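Local coordinates for protein 1,3,6,8-tetrahydroxynaphthalene synthase (Streptomyces coelicolor, PDB 1U0M) that catalyses the iterative condensation of five malonyl-CoA units and the cyclisation of the resulting pentaketide to 1,3,6,8-tetrahydroxynaphthalene, a precursor in melanin biosynthesis, at residues Arg87-Ile92 with Gly199-Ala203; Ile109-Thr115 with Leu169-Phe175. All coordinates share one frame; numbering follows the deposited sequence.

How the interactions relate
Following the chain from the N terminus, helix 73-99 comes first and supplies Arg87-Ile92; strand 108-112, strand 167-175 and strand 198-206 come later in that order. Interaction 1 closes the longer loop, returning strand 198-206 beneath the helix after 106 intervening residues. Interaction 2, which closes a loop of 53 residues between Ile109-Thr115 and Leu169-Phe175, is nested wholly inside it. The two contacts adjoin: strands 167-175 and 198-206 are antiparallel neighbours in the same mixed sheet, with Ala203 bonded through its backbone to Ile170, and Ile92 of the helix packs on Leu169. Together they tie three sheet strands to one covering helix in the thiolase fold.

Interaction 1: Arg87-Ile92 with Gly199-Ala203; sequences RVPAVI and GIAAA
The guanidinium of Arg87 is gripped by two carboxylates, Glu83 at NE and Glu21 at NH2, while the root of the same side chain rests on Ile200. The touch is made by CB, which lies 3.6 Å from Ile200 CD1; beyond it the chain runs extended from CG to NE and leads its charge away from the strand. Ile200 reaches this far because its CG1 stands anti to its own carbonyl carbon (chi1 -58°) and CD1 carries on in an extended line, ending beneath the start of the helical segment, where Val88 CG2 also comes within 4.4 Å of it.

One turn along the helix Val91 spreads its two branches along the strand, one toward Ala202 and one toward Ile200. CG1 drops onto Ala202, with 3.7 Å to the methyl CB, and CG2 meets the other branch of Ile200, CG2 to CG2 at 4.2 Å. Ala202 is small enough to let the helix backbone come close: its CB lies 3.8 Å from Ile92 CA, and Ile92 CG1 brushes the same methyl. Ile92 itself turns its CB away from this strand and, with Val88, packs on Val171 of the adjacent strand 167-175.

The short axes approach to 7.8 Å and cross at -37°. Ile200 and Ala202 bond through their backbones to Ser18 and Ser16 of strand 11-18, so the polar backbone is engaged within the sheet. What faces the helix is aliphatic carbon, and the contact is therefore a hydrophobic helix-on-sheet packing, with ionic pairing kept to its Arg87 end.

Interaction 2: Ile109-Thr115 with Leu169-Phe175; sequences IIYVSCT and LIVACEF
Ile109-Val112 and Leu169-Ala172 run parallel in register, Ile110 and Val112 each donating N-H and offering C=O to the opposing strand; Val171 N meets Ile110 O at 2.9 Å from a position tilted off the carbonyl plane, whereas the other three acceptors are met almost head-on. On one face the Tyr111 ring crosses Val171 obliquely, CD1 against CG1 at 3.8 Å. Its CG anti to the backbone N (chi1 -169°) slants the ring across toward strand 167-175, bringing OH close to Cys173 CB. On the face of Ile110 and Ile170, Val112 CG2 sits 3.8 Å from Ala172 CB.

Past Val112 the first segment leaves the strand and side chains take over the bonding. Glu174 bends at chi2 (-75°) and brings its carboxylate under the turn: OE1 takes Cys114 N at 3.2 Å on the syn side, 16° out of the carboxylate plane, and Thr115 OG1 donates to the same OE1 at 2.9 Å, nearly along the C-O axis. Thr115 OG1 in turn accepts Phe175 N at 3.0 Å, so a relay joins the segments, while OE2 bonds to Ser314. With an alanine here the carboxylate is gone, and Cys114 N and the Thr115 hydroxyl would probably be left without their shared acceptor, and the turn freer to move. Ser113 OG pairs chiefly with Tyr80.

Helix 73-99 packs on the Leu169 and Val171 face, helix 148-162 on the other, as expected of a thiolase-fold layer. Cys114 lies about 7 Å, side chain to side chain, from Cys146, the active-site residue by similarity, and packs on Met119 of the second subunit, placing this turn beside the probable active site at the dimer interface of a chalcone synthase-like enzyme.

Interaction 1: Arg87-Ile92 with Gly199-Ala203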
# COMPACT_ATOMS: atom_id res chain seq x y z
N ARG A 87 -16.37 -13.19 -1.58
CA ARG A 87 -16.48 -12.89 -3.00
C ARG A 87 -15.18 -12.93 -3.81
O ARG A 87 -15.17 -13.40 -4.95
CB ARG A 87 -17.13 -11.51 -3.21
CG ARG A 87 -18.54 -11.36 -2.65
CD ARG A 87 -19.05 -9.96 -2.90
NE ARG A 87 -20.31 -9.67 -2.23
CZ ARG A 87 -21.50 -9.95 -2.73
NH1 ARG A 87 -21.60 -10.52 -3.92
NH2 ARG A 87 -22.60 -9.62 -2.05
N VAL A 88 -14.09 -12.45 -3.24
CA VAL A 88 -12.83 -12.41 -3.96
C VAL A 88 -12.36 -13.74 -4.57
O VAL A 88 -12.04 -13.81 -5.75
CB VAL A 88 -11.71 -11.80 -3.08
CG1 VAL A 88 -10.40 -11.76 -3.83
CG2 VAL A 88 -12.10 -10.38 -2.67
N PRO A 89 -12.32 -14.82 -3.76
CA PRO A 89 -11.88 -16.15 -4.20
C PRO A 89 -12.35 -16.60 -5.60
O PRO A 89 -11.53 -16.92 -6.47
CB PRO A 89 -12.42 -17.05 -3.10
CG PRO A 89 -12.21 -16.21 -1.89
CD PRO A 89 -12.72 -14.85 -2.34
N ALA A 90 -13.66 -16.62 -5.82
CA ALA A 90 -14.21 -17.03 -7.10
C ALA A 90 -13.58 -16.27 -8.26
O ALA A 90 -13.15 -16.87 -9.25
CB ALA A 90 -15.70 -16.83 -7.12
N VAL A 91 -13.53 -14.95 -8.13
CA VAL A 91 -12.98 -14.13 -9.20
C VAL A 91 -11.52 -14.44 -9.50
O VAL A 91 -11.13 -14.52 -10.66
CB VAL A 91 -13.13 -12.63 -8.88
CG1 VAL A 91 -12.61 -11.80 -10.05
CG2 VAL A 91 -14.60 -12.32 -8.61
N ILE A 92 -10.72 -14.60 -8.45
CA ILE A 92 -9.31 -14.92 -8.65
C ILE A 92 -9.21 -16.20 -9.47
O ILE A 92 -8.44 -16.30 -10.42
CB ILE A 92 -8.58 -15.11 -7.29
CG1 ILE A 92 -8.32 -13.74 -6.66
CG2 ILE A 92 -7.29 -15.87 -7.49
CD1 ILE A 92 -7.71 -13.80 -5.27
N GLY A 199 -17.36 -3.39 -7.09
CA GLY A 199 -16.92 -4.35 -8.09
C GLY A 199 -15.59 -4.99 -7.71
O GLY A 199 -14.80 -4.41 -6.97
N ILE A 200 -15.35 -6.19 -8.23
CA ILE A 200 -14.11 -6.92 -7.95
C ILE A 200 -13.47 -7.43 -9.25
O ILE A 200 -14.12 -8.05 -10.08
CB ILE A 200 -14.39 -8.13 -7.04
CG1 ILE A 200 -15.02 -7.65 -5.73
CG2 ILE A 200 -13.08 -8.88 -6.76
CD1 ILE A 200 -15.52 -8.75 -4.85
N ALA A 201 -12.18 -7.16 -9.41
CA ALA A 201 -11.46 -7.60 -10.60
C ALA A 201 -10.17 -8.31 -10.22
O ALA A 201 -9.51 -7.94 -9.24
CB ALA A 201 -11.16 -6.42 -11.49
N ALA A 202 -9.82 -9.32 -11.02
CA ALA A 202 -8.60 -10.11 -10.82
C ALA A 202 -8.06 -10.49 -12.19
O ALA A 202 -8.78 -11.05 -13.02
CB ALA A 202 -8.92 -11.37 -10.01
N ALA A 203 -6.79 -10.18 -12.42
CA ALA A 203 -6.17 -10.48 -13.70
C ALA A 203 -4.75 -10.96 -13.50
O ALA A 203 -4.04 -10.48 -12.63
CB ALA A 203 -6.18 -9.25 -14.59

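Interaction 2: Ile109-Thr115 with Leu169-Phe175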
# COMPACT_ATOMS: atom_id res chain seq x y z
N ILE A 109 1.40 -11.29 -5.37
CA ILE A 109 0.00 -10.86 -5.38
C ILE A 109 0.00 -9.35 -5.20
O ILE A 109 0.76 -8.80 -4.40
CB ILE A 109 -0.82 -11.47 -4.23
CG1 ILE A 109 -0.93 -12.98 -4.42
CG2 ILE A 109 -2.19 -10.83 -4.20
CD1 ILE A 109 -1.87 -13.66 -3.44
N ILE A 110 -0.85 -8.67 -5.97
CA ILE A 110 -0.96 -7.23 -5.90
C ILE A 110 -2.41 -6.91 -5.60
O ILE A 110 -3.26 -6.92 -6.50
CB ILE A 110 -0.52 -6.60 -7.22
CG1 ILE A 110 0.84 -7.18 -7.63
CG2 ILE A 110 -0.39 -5.10 -7.06
CD1 ILE A 110 1.34 -6.71 -8.98
N TYR A 111 -2.70 -6.65 -4.33
CA TYR A 111 -4.05 -6.37 -3.89
C TYR A 111 -4.32 -4.87 -3.72
O TYR A 111 -3.71 -4.22 -2.88
CB TYR A 111 -4.30 -7.08 -2.56
CG TYR A 111 -5.75 -7.10 -2.10
CD1 TYR A 111 -6.61 -8.14 -2.45
CD2 TYR A 111 -6.27 -6.06 -1.31
CE1 TYR A 111 -7.93 -8.17 -2.02
CE2 TYR A 111 -7.58 -6.08 -0.88
CZ TYR A 111 -8.41 -7.13 -1.23
OH TYR A 111 -9.70 -7.15 -0.78
N VAL A 112 -5.24 -4.33 -4.52
CA VAL A 112 -5.57 -2.91 -4.41
C VAL A 112 -7.02 -2.64 -3.99
O VAL A 112 -7.97 -3.20 -4.53
CB VAL A 112 -5.28 -2.16 -5.72
CG1 VAL A 112 -3.81 -2.30 -6.05
CG2 VAL A 112 -6.14 -2.68 -6.84
N SER A 113 -7.15 -1.77 -3.01
CA SER A 113 -8.45 -1.39 -2.47
C SER A 113 -8.31 -0.15 -1.62
O SER A 113 -7.39 -0.05 -0.81
CB SER A 113 -9.03 -2.51 -1.62
OG SER A 113 -10.15 -2.04 -0.90
N CYS A 114 -9.22 0.80 -1.79
CA CYS A 114 -9.18 2.03 -1.00
C CYS A 114 -10.51 2.23 -0.29
O CYS A 114 -10.74 3.26 0.34
CB CYS A 114 -8.89 3.23 -1.90
SG CYS A 114 -10.16 3.58 -3.11
N THR A 115 -11.37 1.22 -0.38
CA THR A 115 -12.70 1.31 0.20
C THR A 115 -12.86 0.71 1.59
O THR A 115 -13.96 0.66 2.13
CB THR A 115 -13.70 0.67 -0.73
OG1 THR A 115 -13.12 -0.53 -1.26
CG2 THR A 115 -14.02 1.64 -1.88
N LEU A 169 -0.37 -11.80 -9.84
CA LEU A 169 -1.82 -11.81 -9.73
C LEU A 169 -2.32 -10.46 -9.25
O LEU A 169 -2.01 -10.03 -8.14
CB LEU A 169 -2.29 -12.89 -8.76
CG LEU A 169 -3.81 -12.90 -8.54
CD1 LEU A 169 -4.53 -13.18 -9.86
CD2 LEU A 169 -4.19 -13.94 -7.50
N ILE A 170 -3.09 -9.79 -10.10
CA ILE A 170 -3.64 -8.49 -9.74
C ILE A 170 -5.08 -8.65 -9.28
O ILE A 170 -5.91 -9.19 -10.00
CB ILE A 170 -3.65 -7.55 -10.94
CG1 ILE A 170 -2.22 -7.35 -11.44
CG2 ILE A 170 -4.27 -6.23 -10.54
CD1 ILE A 170 -2.13 -6.46 -12.64
N VAL A 171 -5.35 -8.19 -8.06
CA VAL A 171 -6.70 -8.26 -7.51
C VAL A 171 -7.17 -6.88 -7.10
O VAL A 171 -6.50 -6.20 -6.34
CB VAL A 171 -6.79 -9.17 -6.28
CG1 VAL A 171 -8.21 -9.16 -5.74
CG2 VAL A 171 -6.36 -10.58 -6.63
N ALA A 172 -8.32 -6.48 -7.62
CA ALA A 172 -8.91 -5.19 -7.28
C ALA A 172 -10.23 -5.46 -6.57
O ALA A 172 -11.11 -6.14 -7.10
CB ALA A 172 -9.13 -4.39 -8.55
N CYS A 173 -10.38 -4.94 -5.36
CA CYS A 173 -11.61 -5.14 -4.60
C CYS A 173 -12.11 -3.78 -4.14
O CYS A 173 -11.47 -3.12 -3.32
CB CYS A 173 -11.33 -6.03 -3.39
SG CYS A 173 -12.80 -6.56 -2.51
N GLU A 174 -13.25 -3.35 -4.66
CA GLU A 174 -13.78 -2.05 -4.31
C GLU A 174 -15.26 -2.04 -3.94
O GLU A 174 -16.13 -2.31 -4.76
CB GLU A 174 -13.51 -1.07 -5.46
CG GLU A 174 -12.04 -0.98 -5.86
CD GLU A 174 -11.18 -0.20 -4.86
OE1 GLU A 174 -11.61 -0.06 -3.69
OE2 GLU A 174 -10.07 0.27 -5.24
N PHE A 175 -15.54 -1.71 -2.67
CA PHE A 175 -16.90 -1.63 -2.16
C PHE A 175 -17.14 -0.16 -1.81
O PHE A 175 -17.25 0.20 -0.62
CB PHE A 175 -17.02 -2.49 -0.90
CG PHE A 175 -16.75 -3.96 -1.12
CD1 PHE A 175 -16.13 -4.72 -0.12
CD2 PHE A 175 -17.14 -4.59 -2.30
CE1 PHE A 175 -15.91 -6.09 -0.29
CE2 PHE A 175 -16.91 -5.97 -2.48
CZ PHE A 175 -16.30 -6.72 -1.47